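Local coordinates for protein cellulase IBT99 (Metagenomes, PDB 6WBT) that probably hydrolyses 6-phospho-alpha-glucosides as a family 4 glycoside hydrolase that uses bound NAD and a manganese(II) ion, at residues T15-I20 with N47-I52; D23-R28 with P62-K67; L36-I41 with L51-V56. One frame throughout, in Å; residues are numbered along the deposited sequence.

Contact 1 (T15-I20 with N47-I52). With NAD (nicotinamide-adenine-dinucleotide), chain G.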
loop_
_atom_site.group_PDB
_atom_site.type_symbol
_atom_site.label_atom_id
_atom_site.label_comp_id
_atom_site.label_asym_id
_atom_site.label_seq_id
_atom_site.Cartn_x
_atom_site.Cartn_y
_atom_site.Cartn_z
ATOM N N THR A 15 26.736 14.044 -31.794
ATOM C CA THR A 15 26.181 14.888 -32.844
ATOM C C THR A 15 25.367 16.048 -32.283
ATOM O O THR A 15 25.111 17.018 -33.004
ATOM C CB THR A 15 25.315 14.057 -33.792
ATOM O OG1 THR A 15 24.226 13.477 -33.064
ATOM C CG2 THR A 15 26.141 12.948 -34.428
ATOM N N TYR A 16 24.960 15.970 -31.019
ATOM C CA TYR A 16 24.233 17.049 -30.366
ATOM C C TYR A 16 25.144 17.995 -29.598
ATOM O O TYR A 16 24.651 18.962 -29.008
ATOM C CB TYR A 16 23.175 16.478 -29.415
ATOM C CG TYR A 16 22.141 15.607 -30.092
ATOM C CD1 TYR A 16 22.220 14.222 -30.022
ATOM C CD2 TYR A 16 21.086 16.169 -30.798
ATOM C CE1 TYR A 16 21.277 13.422 -30.637
ATOM C CE2 TYR A 16 20.137 15.376 -31.417
ATOM C CZ TYR A 16 20.238 14.003 -31.333
ATOM O OH TYR A 16 19.297 13.209 -31.948
ATOM N N THR A 17 26.453 17.741 -29.586
ATOM C CA THR A 17 27.368 18.597 -28.831
ATOM C C THR A 17 27.417 20.025 -29.362
ATOM O O THR A 17 27.291 20.960 -28.554
ATOM C CB THR A 17 28.762 17.958 -28.791
ATOM O OG1 THR A 17 28.687 16.679 -28.150
ATOM C CG2 THR A 17 29.735 18.845 -28.029
ATOM N N PRO A 18 27.586 20.279 -30.668
ATOM C CA PRO A 18 27.557 21.677 -31.135
ATOM C C PRO A 18 26.228 22.366 -30.892
ATOM O O PRO A 18 26.191 23.602 -30.826
ATOM C CB PRO A 18 27.854 21.556 -32.637
ATOM C CG PRO A 18 28.525 20.241 -32.791
ATOM C CD PRO A 18 27.889 19.352 -31.773
ATOM N N GLY A 19 25.138 21.612 -30.751
ATOM C CA GLY A 19 23.847 22.238 -30.518
ATOM C C GLY A 19 23.701 22.758 -29.100
ATOM O O GLY A 19 23.325 23.914 -28.886
ATOM N N ILE A 20 24.002 21.913 -28.110
ATOM C CA ILE A 20 23.827 22.317 -26.722
ATOM C C ILE A 20 24.903 23.296 -26.272
ATOM O O ILE A 20 24.687 24.043 -25.312
ATOM C CB ILE A 20 23.798 21.094 -25.786
ATOM C CG1 ILE A 20 25.209 20.541 -25.573
ATOM C CG2 ILE A 20 22.876 20.017 -26.343
ATOM C CD1 ILE A 20 25.334 19.647 -24.362
ATOM N N ASN A 47 37.845 15.103 -31.140
ATOM C CA ASN A 47 38.653 16.194 -31.676
ATOM C C ASN A 47 38.031 16.795 -32.931
ATOM O O ASN A 47 38.196 17.992 -33.187
ATOM C CB ASN A 47 40.074 15.710 -31.964
ATOM C CG ASN A 47 40.855 15.411 -30.699
ATOM O OD1 ASN A 47 41.551 14.400 -30.608
ATOM N ND2 ASN A 47 40.740 16.291 -29.711
ATOM N N LYS A 48 37.316 15.989 -33.720
ATOM C CA LYS A 48 36.641 16.526 -34.897
ATOM C C LYS A 48 35.434 17.366 -34.500
ATOM O O LYS A 48 35.196 18.433 -35.078
ATOM C CB LYS A 48 36.221 15.387 -35.826
ATOM C CG LYS A 48 37.374 14.527 -36.313
ATOM C CD LYS A 48 36.871 13.341 -37.118
ATOM C CE LYS A 48 38.012 12.419 -37.512
ATOM N NZ LYS A 48 37.520 11.202 -38.215
ATOM N N VAL A 49 34.659 16.901 -33.517
ATOM C CA VAL A 49 33.529 17.685 -33.032
ATOM C C VAL A 49 34.018 18.932 -32.305
ATOM O O VAL A 49 33.370 19.985 -32.361
ATOM C CB VAL A 49 32.625 16.821 -32.134
ATOM C CG1 VAL A 49 31.392 17.601 -31.705
ATOM C CG2 VAL A 49 32.225 15.544 -32.858
ATOM N N ALA A 50 35.163 18.841 -31.623
ATOM C CA ALA A 50 35.715 20.009 -30.944
ATOM C C ALA A 50 36.058 21.120 -31.926
ATOM O O ALA A 50 36.030 22.300 -31.560
ATOM C CB ALA A 50 36.952 19.614 -30.136
ATOM N N LEU A 51 36.385 20.765 -33.171
ATOM C CA LEU A 51 36.623 21.780 -34.193
ATOM C C LEU A 51 35.374 22.617 -34.434
ATOM O O LEU A 51 35.459 23.836 -34.627
ATOM C CB LEU A 51 37.081 21.118 -35.492
ATOM C CG LEU A 51 38.396 20.341 -35.436
ATOM C CD1 LEU A 51 38.511 19.411 -36.632
ATOM C CD2 LEU A 51 39.580 21.293 -35.380
ATOM N N ILE A 52 34.203 21.979 -34.425
ATOM C CA ILE A 52 32.955 22.714 -34.606
ATOM C C ILE A 52 32.616 23.501 -33.349
ATOM O O ILE A 52 32.120 24.632 -33.422
ATOM C CB ILE A 52 31.821 21.752 -34.993
ATOM C CG1 ILE A 52 32.295 20.784 -36.076
ATOM C CG2 ILE A 52 30.604 22.527 -35.475
ATOM C CD1 ILE A 52 31.266 19.755 -36.445
HETATM P PA NAD G . 26.881 9.713 -31.053
HETATM O O1A NAD G . 27.110 8.250 -31.237
HETATM O O2A NAD G . 26.936 10.590 -32.260
HETATM O O5B NAD G . 27.904 10.263 -29.944
HETATM C C5B NAD G . 27.938 9.639 -28.631
HETATM C C4B NAD G . 29.265 9.934 -27.974
HETATM O O4B NAD G . 29.334 9.264 -26.686
HETATM C C3B NAD G . 30.517 9.478 -28.743
HETATM O O3B NAD G . 31.455 10.544 -28.802
HETATM C C2B NAD G . 31.058 8.338 -27.873
HETATM O O2B NAD G . 32.440 8.099 -28.029
HETATM C C1B NAD G . 30.663 8.846 -26.494
HETATM N N9A NAD G . 30.705 7.831 -25.447
HETATM C C8A NAD G . 30.374 6.506 -25.573
HETATM N N7A NAD G . 30.516 5.824 -24.464
HETATM C C5A NAD G . 30.982 6.754 -23.546
HETATM C C6A NAD G . 31.331 6.647 -22.186
HETATM N N6A NAD G . 31.264 5.514 -21.494
HETATM N N1A NAD G . 31.763 7.768 -21.563
HETATM C C2A NAD G . 31.830 8.905 -22.267
HETATM N N3A NAD G . 31.529 9.123 -23.544
HETATM C C4A NAD G . 31.105 7.997 -24.140
HETATM O O3 NAD G . 25.466 9.930 -30.331
HETATM P PN NAD G . 24.267 10.965 -30.588
HETATM O O1N NAD G . 24.820 12.351 -30.611
HETATM O O2N NAD G . 23.467 10.498 -31.759
HETATM O O5D NAD G . 23.417 10.755 -29.247
HETATM C C5D NAD G . 24.105 10.909 -27.981
HETATM C C4D NAD G . 23.214 10.417 -26.868
HETATM O O4D NAD G . 22.117 11.343 -26.695
HETATM C C3D NAD G . 22.550 9.051 -27.100
HETATM O O3D NAD G . 22.647 8.265 -25.920
HETATM C C2D NAD G . 21.101 9.467 -27.373
HETATM O O2D NAD G . 20.145 8.432 -27.206
HETATM C C1D NAD G . 20.951 10.604 -26.372
HETATM N N1N NAD G . 19.754 11.449 -26.643
HETATM C C2N NAD G . 18.659 11.359 -25.826
HETATM C C3N NAD G . 17.526 12.117 -26.077
HETATM C C7N NAD G . 16.377 12.013 -25.106
HETATM O O7N NAD G . 15.225 12.086 -25.525
HETATM N N7N NAD G . 16.668 11.880 -23.820
HETATM C C4N NAD G . 17.502 12.949 -27.192
HETATM C C5N NAD G . 18.624 13.057 -27.985
HETATM C C6N NAD G . 19.739 12.303 -27.693
#
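In the Rossmann-type half of this family 4 glycosidase, the start of helix 17-25, just after the dinucleotide-binding turn, packs on helix 43-60, where Thr17 and Pro18 meet Val49 and Ile52. No hydrogen bond crosses between the segments; the contact is apolar and buried. Val49 holds CG1 anti to its own backbone N (chi1 -176°), which places that methyl against two neighbours at once, 3.9 Å from Thr17 CB and 3.9 Å from Pro18 CD. The Pro18 ring also meets the next turn of the partner helix, its CB lying 4.1 Å from Ile52 CG2. Ile298 of helix 296-306 touches both Pro18 and Ile52. On the cofactor side, the diphosphate of NAD sits where the turn enters the helix. Thr15 grips one oxygen with two groups: its backbone N is 2.8 Å from NAD O1N, at an N-H...O angle of 135°, and OG1 also binds O1N. The Tyr16 ring has the nicotinamide atom C5N over one face and O5D at its edge, in plane, while G6P touches the same residue. With an alanine here the ring is gone, and the nicotinamide would probably be freer to shift beside the sugar phosphate. The ring atom Tyr16 CE1 lies 3.5 Å from NAD C6N.

Contact 2 (D23-R28 with P62-K67)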
loop_
_atom_site.group_PDB
_atom_site.type_symbol
_atom_site.label_atom_id
_atom_site.label_comp_id
_atom_site.label_asym_id
_atom_site.label_seq_id
_atom_site.Cartn_x
_atom_site.Cartn_y
_atom_site.Cartn_z
ATOM N N ASP A 23 23.351 26.500 -27.279
ATOM C CA ASP A 23 22.230 26.754 -26.381
ATOM C C ASP A 23 22.703 27.097 -24.974
ATOM O O ASP A 23 22.002 27.803 -24.240
ATOM C CB ASP A 23 21.296 25.545 -26.355
ATOM C CG ASP A 23 20.476 25.417 -27.625
ATOM O OD1 ASP A 23 19.782 26.390 -27.986
ATOM O OD2 ASP A 23 20.534 24.348 -28.267
ATOM N N LEU A 24 23.882 26.612 -24.580
ATOM C CA LEU A 24 24.444 26.986 -23.287
ATOM C C LEU A 24 25.068 28.377 -23.326
ATOM O O LEU A 24 24.994 29.114 -22.337
ATOM C CB LEU A 24 25.479 25.951 -22.844
ATOM C CG LEU A 24 26.150 26.184 -21.488
ATOM C CD1 LEU A 24 25.124 26.158 -20.365
ATOM C CD2 LEU A 24 27.243 25.158 -21.245
ATOM N N LEU A 25 25.670 28.754 -24.456
ATOM C CA LEU A 25 26.250 30.083 -24.592
ATOM C C LEU A 25 25.189 31.170 -24.697
ATOM O O LEU A 25 25.465 32.324 -24.349
ATOM C CB LEU A 25 27.170 30.135 -25.813
ATOM C CG LEU A 25 28.439 29.281 -25.752
ATOM C CD1 LEU A 25 29.255 29.431 -27.029
ATOM C CD2 LEU A 25 29.273 29.643 -24.532
ATOM N N ASP A 26 23.986 30.831 -25.164
ATOM C CA ASP A 26 22.908 31.812 -25.233
ATOM C C ASP A 26 22.386 32.212 -23.861
ATOM O O ASP A 26 21.624 33.180 -23.768
ATOM C CB ASP A 26 21.752 31.276 -26.080
ATOM C CG ASP A 26 22.130 31.103 -27.535
ATOM O OD1 ASP A 26 23.071 31.789 -27.992
ATOM O OD2 ASP A 26 21.486 30.285 -28.226
ATOM N N GLN A 27 22.764 31.491 -22.806
ATOM C CA GLN A 27 22.372 31.838 -21.446
ATOM C C GLN A 27 23.599 32.266 -20.652
ATOM O O GLN A 27 23.802 31.824 -19.517
ATOM C CB GLN A 27 21.663 30.668 -20.771
ATOM C CG GLN A 27 20.413 30.201 -21.497
ATOM C CD GLN A 27 19.303 31.230 -21.462
ATOM O OE1 GLN A 27 18.670 31.512 -22.479
ATOM N NE2 GLN A 27 19.056 31.793 -20.284
ATOM N N ARG A 28 24.417 33.136 -21.248
ATOM C CA ARG A 28 25.705 33.471 -20.650
ATOM C C ARG A 28 25.548 34.359 -19.422
ATOM O O ARG A 28 26.357 34.271 -18.490
ATOM C CB ARG A 28 26.593 34.143 -21.692
ATOM C CG ARG A 28 28.082 33.958 -21.474
ATOM C CD ARG A 28 28.840 33.994 -22.797
ATOM N NE ARG A 28 28.603 35.227 -23.547
ATOM C CZ ARG A 28 27.767 35.333 -24.576
ATOM N NH1 ARG A 28 27.081 34.275 -24.989
ATOM N NH2 ARG A 28 27.617 36.496 -25.194
ATOM N N PRO A 62 33.326 34.383 -27.923
ATOM C CA PRO A 62 34.742 33.994 -28.011
ATOM C C PRO A 62 35.492 34.057 -26.690
ATOM O O PRO A 62 36.652 33.629 -26.644
ATOM C CB PRO A 62 35.315 34.998 -29.017
ATOM C CG PRO A 62 34.452 36.206 -28.855
ATOM C CD PRO A 62 33.069 35.690 -28.554
ATOM N N GLU A 63 34.884 34.569 -25.622
ATOM C CA GLU A 63 35.565 34.698 -24.341
ATOM C C GLU A 63 35.477 33.439 -23.487
ATOM O O GLU A 63 36.014 33.426 -22.374
ATOM C CB GLU A 63 35.000 35.887 -23.555
ATOM C CG GLU A 63 33.623 35.653 -22.947
ATOM C CD GLU A 63 32.492 35.852 -23.939
ATOM O OE1 GLU A 63 32.765 35.956 -25.153
ATOM O OE2 GLU A 63 31.325 35.913 -23.499
ATOM N N VAL A 64 34.823 32.390 -23.972
ATOM C CA VAL A 64 34.678 31.147 -23.222
ATOM C C VAL A 64 35.818 30.211 -23.606
ATOM O O VAL A 64 35.975 29.859 -24.780
ATOM C CB VAL A 64 33.313 30.495 -23.486
ATOM C CG1 VAL A 64 33.197 29.182 -22.728
ATOM C CG2 VAL A 64 32.189 31.442 -23.094
ATOM N N VAL A 65 36.612 29.809 -22.617
ATOM C CA VAL A 65 37.732 28.902 -22.845
ATOM C C VAL A 65 37.215 27.473 -22.937
ATOM O O VAL A 65 36.382 27.042 -22.129
ATOM C CB VAL A 65 38.782 29.057 -21.728
ATOM C CG1 VAL A 65 38.110 29.073 -20.362
ATOM C CG2 VAL A 65 39.817 27.944 -21.805
ATOM N N LEU A 66 37.703 26.733 -23.928
ATOM C CA LEU A 66 37.289 25.359 -24.173
ATOM C C LEU A 66 38.451 24.415 -23.905
ATOM O O LEU A 66 39.540 24.588 -24.463
ATOM C CB LEU A 66 36.795 25.181 -25.611
ATOM C CG LEU A 66 36.414 23.757 -26.022
ATOM C CD1 LEU A 66 35.198 23.275 -25.245
ATOM C CD2 LEU A 66 36.165 23.676 -27.519
ATOM N N LYS A 67 38.217 23.418 -23.056
ATOM C CA LYS A 67 39.198 22.384 -22.756
ATOM C C LYS A 67 38.668 21.040 -23.238
ATOM O O LYS A 67 37.511 20.693 -22.978
ATOM C CB LYS A 67 39.504 22.329 -21.258
ATOM C CG LYS A 67 39.878 23.672 -20.650
ATOM C CD LYS A 67 41.310 23.683 -20.136
ATOM C CE LYS A 67 42.316 23.609 -21.273
ATOM N NZ LYS A 67 43.718 23.702 -20.780
#
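Arg28 and Glu63 form a salt bridge, with Arg28 NE 2.8 Å from Glu63 OE2. The two side chains approach from opposite directions. OE2 meets the guanidinium obliquely, and the guanidinium and carboxylate planes, 76° apart, rule out a coplanar two-pronged pairing. Glu63 CG lies between its backbone N and carbonyl carbon (chi1 74°), and a further bend at chi2 brings the carboxylate round to the arginine. Inward of this charged pair is an apolar one: Leu25 CD2 touches Val64 CG2 at 3.7 Å. The same valine methyl lies 4.2 Å from Arg28 CD, so the aliphatic part of the arginine extends the apolar patch up to the salt bridge. Glu63 is exposed and Leu25 buried, which puts the charges at the outer margin and the leucine inside. Further out, Leu25 rests on Ile57 of helix 43-60, and Leu66 packs on the same residue, so that helix packs against side chains of both segments. The contact thus joins the last part of helix 17-25 and Arg28 to the Glu63-Val64 region ahead of Leu66 and Lys67 of strand 66-69, an edge strand of the sheet within this chain that hydrogen-bonds through Lys67 to strand 33-39.

Contact 3 (L36-I41 with L51-V56). With NAD (nicotinamide-adenine-dinucleotide), chain G.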
loop_
_atom_site.group_PDB
_atom_site.type_symbol
_atom_site.label_atom_id
_atom_site.label_comp_id
_atom_site.label_asym_id
_atom_site.label_seq_id
_atom_site.Cartn_x
_atom_site.Cartn_y
_atom_site.Cartn_z
ATOM N N LEU A 36 34.612 25.390 -20.204
ATOM C CA LEU A 36 33.780 24.420 -20.905
ATOM C C LEU A 36 34.642 23.211 -21.238
ATOM O O LEU A 36 35.651 23.340 -21.939
ATOM C CB LEU A 36 33.177 25.022 -22.174
ATOM C CG LEU A 36 32.091 24.192 -22.864
ATOM C CD1 LEU A 36 30.828 24.150 -22.016
ATOM C CD2 LEU A 36 31.792 24.732 -24.255
ATOM N N TRP A 37 34.249 22.043 -20.737
ATOM C CA TRP A 37 35.030 20.823 -20.884
ATOM C C TRP A 37 34.286 19.822 -21.754
ATOM O O TRP A 37 33.085 19.598 -21.565
ATOM C CB TRP A 37 35.343 20.208 -19.518
ATOM C CG TRP A 37 36.446 20.911 -18.789
ATOM C CD1 TRP A 37 36.342 22.050 -18.047
ATOM C CD2 TRP A 37 37.824 20.520 -18.734
ATOM N NE1 TRP A 37 37.569 22.394 -17.533
ATOM C CE2 TRP A 37 38.496 21.470 -17.941
ATOM C CE3 TRP A 37 38.554 19.460 -19.280
ATOM C CZ2 TRP A 37 39.863 21.392 -17.678
ATOM C CZ3 TRP A 37 39.911 19.385 -19.018
ATOM C CH2 TRP A 37 40.551 20.344 -18.224
ATOM N N LEU A 38 35.000 19.225 -22.703
ATOM C CA LEU A 38 34.471 18.166 -23.553
ATOM C C LEU A 38 35.217 16.884 -23.212
ATOM O O LEU A 38 36.415 16.765 -23.488
ATOM C CB LEU A 38 34.628 18.518 -25.031
ATOM C CG LEU A 38 33.900 19.769 -25.528
ATOM C CD1 LEU A 38 34.138 19.956 -27.017
ATOM C CD2 LEU A 38 32.409 19.698 -25.223
ATOM N N TYR A 39 34.515 15.931 -22.608
ATOM C CA TYR A 39 35.093 14.651 -22.227
ATOM C C TYR A 39 34.483 13.538 -23.065
ATOM O O TYR A 39 33.281 13.544 -23.345
ATOM C CB TYR A 39 34.869 14.361 -20.742
ATOM C CG TYR A 39 35.154 12.928 -20.354
ATOM C CD1 TYR A 39 36.458 12.472 -20.214
ATOM C CD2 TYR A 39 34.118 12.029 -20.129
ATOM C CE1 TYR A 39 36.723 11.161 -19.862
ATOM C CE2 TYR A 39 34.373 10.717 -19.776
ATOM C CZ TYR A 39 35.676 10.288 -19.644
ATOM O OH TYR A 39 35.930 8.983 -19.293
ATOM N N ASP A 40 35.319 12.581 -23.454
ATOM C CA ASP A 40 34.878 11.453 -24.258
ATOM C C ASP A 40 35.922 10.353 -24.158
ATOM O O ASP A 40 37.071 10.595 -23.780
ATOM C CB ASP A 40 34.655 11.862 -25.718
ATOM C CG ASP A 40 33.714 10.935 -26.443
ATOM O OD1 ASP A 40 33.893 9.700 -26.355
ATOM O OD2 ASP A 40 32.780 11.448 -27.095
ATOM N N ILE A 41 35.502 9.133 -24.494
ATOM C CA ILE A 41 36.423 8.004 -24.542
ATOM C C ILE A 41 37.029 7.810 -25.927
ATOM O O ILE A 41 38.043 7.113 -26.056
ATOM C CB ILE A 41 35.736 6.699 -24.097
ATOM C CG1 ILE A 41 34.620 6.325 -25.071
ATOM C CG2 ILE A 41 35.194 6.838 -22.682
ATOM C CD1 ILE A 41 33.991 4.985 -24.785
ATOM N N LEU A 51 36.385 20.765 -33.171
ATOM C CA LEU A 51 36.623 21.780 -34.193
ATOM C C LEU A 51 35.374 22.617 -34.434
ATOM O O LEU A 51 35.459 23.836 -34.627
ATOM C CB LEU A 51 37.081 21.118 -35.492
ATOM C CG LEU A 51 38.396 20.341 -35.436
ATOM C CD1 LEU A 51 38.511 19.411 -36.632
ATOM C CD2 LEU A 51 39.580 21.293 -35.380
ATOM N N ILE A 52 34.203 21.979 -34.425
ATOM C CA ILE A 52 32.955 22.714 -34.606
ATOM C C ILE A 52 32.616 23.501 -33.349
ATOM O O ILE A 52 32.120 24.632 -33.422
ATOM C CB ILE A 52 31.821 21.752 -34.993
ATOM C CG1 ILE A 52 32.295 20.784 -36.076
ATOM C CG2 ILE A 52 30.604 22.527 -35.475
ATOM C CD1 ILE A 52 31.266 19.755 -36.445
ATOM N N VAL A 53 32.874 22.918 -32.174
ATOM C CA VAL A 53 32.598 23.612 -30.919
ATOM C C VAL A 53 33.433 24.882 -30.820
ATOM O O VAL A 53 32.949 25.926 -30.366
ATOM C CB VAL A 53 32.847 22.673 -29.723
ATOM C CG1 VAL A 53 32.588 23.399 -28.412
ATOM C CG2 VAL A 53 31.968 21.436 -29.830
ATOM N N LYS A 54 34.696 24.818 -31.250
ATOM C CA LYS A 54 35.521 26.020 -31.293
ATOM C C LYS A 54 34.957 27.037 -32.277
ATOM O O LYS A 54 34.997 28.247 -32.022
ATOM C CB LYS A 54 36.961 25.658 -31.661
ATOM C CG LYS A 54 37.683 24.838 -30.606
ATOM C CD LYS A 54 38.998 24.290 -31.132
ATOM C CE LYS A 54 39.662 23.382 -30.110
ATOM N NZ LYS A 54 40.906 22.760 -30.643
ATOM N N GLU A 55 34.422 26.564 -33.405
ATOM C CA GLU A 55 33.808 27.471 -34.368
ATOM C C GLU A 55 32.510 28.059 -33.828
ATOM O O GLU A 55 32.179 29.211 -34.134
ATOM C CB GLU A 55 33.556 26.740 -35.687
ATOM C CG GLU A 55 33.568 27.638 -36.915
ATOM C CD GLU A 55 34.948 28.191 -37.218
ATOM O OE1 GLU A 55 35.035 29.304 -37.778
ATOM O OE2 GLU A 55 35.946 27.514 -36.894
ATOM N N VAL A 56 31.766 27.289 -33.032
ATOM C CA VAL A 56 30.569 27.822 -32.388
ATOM C C VAL A 56 30.950 28.838 -31.320
ATOM O O VAL A 56 30.323 29.898 -31.197
ATOM C CB VAL A 56 29.721 26.677 -31.804
ATOM C CG1 VAL A 56 28.567 27.232 -30.983
ATOM C CG2 VAL A 56 29.203 25.778 -32.915
HETATM P PA NAD G . 26.881 9.713 -31.053
HETATM O O1A NAD G . 27.110 8.250 -31.237
HETATM O O2A NAD G . 26.936 10.590 -32.260
HETATM O O5B NAD G . 27.904 10.263 -29.944
HETATM C C5B NAD G . 27.938 9.639 -28.631
HETATM C C4B NAD G . 29.265 9.934 -27.974
HETATM O O4B NAD G . 29.334 9.264 -26.686
HETATM C C3B NAD G . 30.517 9.478 -28.743
HETATM O O3B NAD G . 31.455 10.544 -28.802
HETATM C C2B NAD G . 31.058 8.338 -27.873
HETATM O O2B NAD G . 32.440 8.099 -28.029
HETATM C C1B NAD G . 30.663 8.846 -26.494
HETATM N N9A NAD G . 30.705 7.831 -25.447
HETATM C C8A NAD G . 30.374 6.506 -25.573
HETATM N N7A NAD G . 30.516 5.824 -24.464
HETATM C C5A NAD G . 30.982 6.754 -23.546
HETATM C C6A NAD G . 31.331 6.647 -22.186
HETATM N N6A NAD G . 31.264 5.514 -21.494
HETATM N N1A NAD G . 31.763 7.768 -21.563
HETATM C C2A NAD G . 31.830 8.905 -22.267
HETATM N N3A NAD G . 31.529 9.123 -23.544
HETATM C C4A NAD G . 31.105 7.997 -24.140
HETATM O O3 NAD G . 25.466 9.930 -30.331
HETATM P PN NAD G . 24.267 10.965 -30.588
HETATM O O1N NAD G . 24.820 12.351 -30.611
HETATM O O2N NAD G . 23.467 10.498 -31.759
HETATM O O5D NAD G . 23.417 10.755 -29.247
HETATM C C5D NAD G . 24.105 10.909 -27.981
HETATM C C4D NAD G . 23.214 10.417 -26.868
HETATM O O4D NAD G . 22.117 11.343 -26.695
HETATM C C3D NAD G . 22.550 9.051 -27.100
HETATM O O3D NAD G . 22.647 8.265 -25.920
HETATM C C2D NAD G . 21.101 9.467 -27.373
HETATM O O2D NAD G . 20.145 8.432 -27.206
HETATM C C1D NAD G . 20.951 10.604 -26.372
HETATM N N1N NAD G . 19.754 11.449 -26.643
HETATM C C2N NAD G . 18.659 11.359 -25.826
HETATM C C3N NAD G . 17.526 12.117 -26.077
HETATM C C7N NAD G . 16.377 12.013 -25.106
HETATM O O7N NAD G . 15.225 12.086 -25.525
HETATM N N7N NAD G . 16.668 11.880 -23.820
HETATM C C4N NAD G . 17.502 12.949 -27.192
HETATM C C5N NAD G . 18.624 13.057 -27.985
HETATM C C6N NAD G . 19.739 12.303 -27.693
#
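Leu38 and Val53 tie a strand to the helix that follows it in the beta-alpha-beta unit formed by strand 33-39, helix 43-60 and strand 66-69 of the Rossmann-type fold. The contact between the segments is wholly apolar. The two side chains reach toward each other tip to tip, and Leu38 CD1 comes 3.8 Å from Val53 CG2. It also lies 4.0 Å from Val53 CG1, so one leucine methyl rests against both branches of the valine. Leu36, two residues back on the same side of the strand, adds a looser touch, its CD2 being 4.4 Å from Val53 CG1. Leu24 and Val21 of helix 17-25 touch Leu36 and Val53 respectively, extending this core.

Polar interactions lie beyond the strand's end, where Asp40 binds the adenosine ribose of NAD. OD1 accepts a hydrogen bond from O2B at 2.7 Å, while OD2 faces O3B at a modelled distance too short to be taken at face value. Asp42 N and Gly13 N also bond to OD1 and OD2, which should help to fix the carboxylate's rotation. This is the acidic residue expected after the second strand of an NAD-binding Rossmann fold. Apolar contact with the cofactor comes from Ile41 beside the adenine, where CD1 lies 3.6 Å from NAD N7A and CG2 lies 3.7 Å from N1A.

Contacts 1 and 3 meet on helix 43-60, share Leu51 and Ile52, and have centres about 5 Å apart. Their side chains form a continuous core: Thr17 CG2 lies 3.9 Å from Val53 CG2 and 4.0 Å from Leu38 CD2. Both also touch NAD, contact 1 at the diphosphate and nicotinamide, contact 3 at the adenosine. Contact 2, with its centre about 13 Å from that of contact 1 and 11 Å from that of contact 3, closes the loop within which contact 3 is nested. It joins contact 3 through the sheet, where Lys67 N is 2.8 Å from Leu36 O, a probable hydrogen bond. The Thr17 side chain is about 13 Å from G6P, so contact 1's packing stands back from the sugar that Tyr16 reaches.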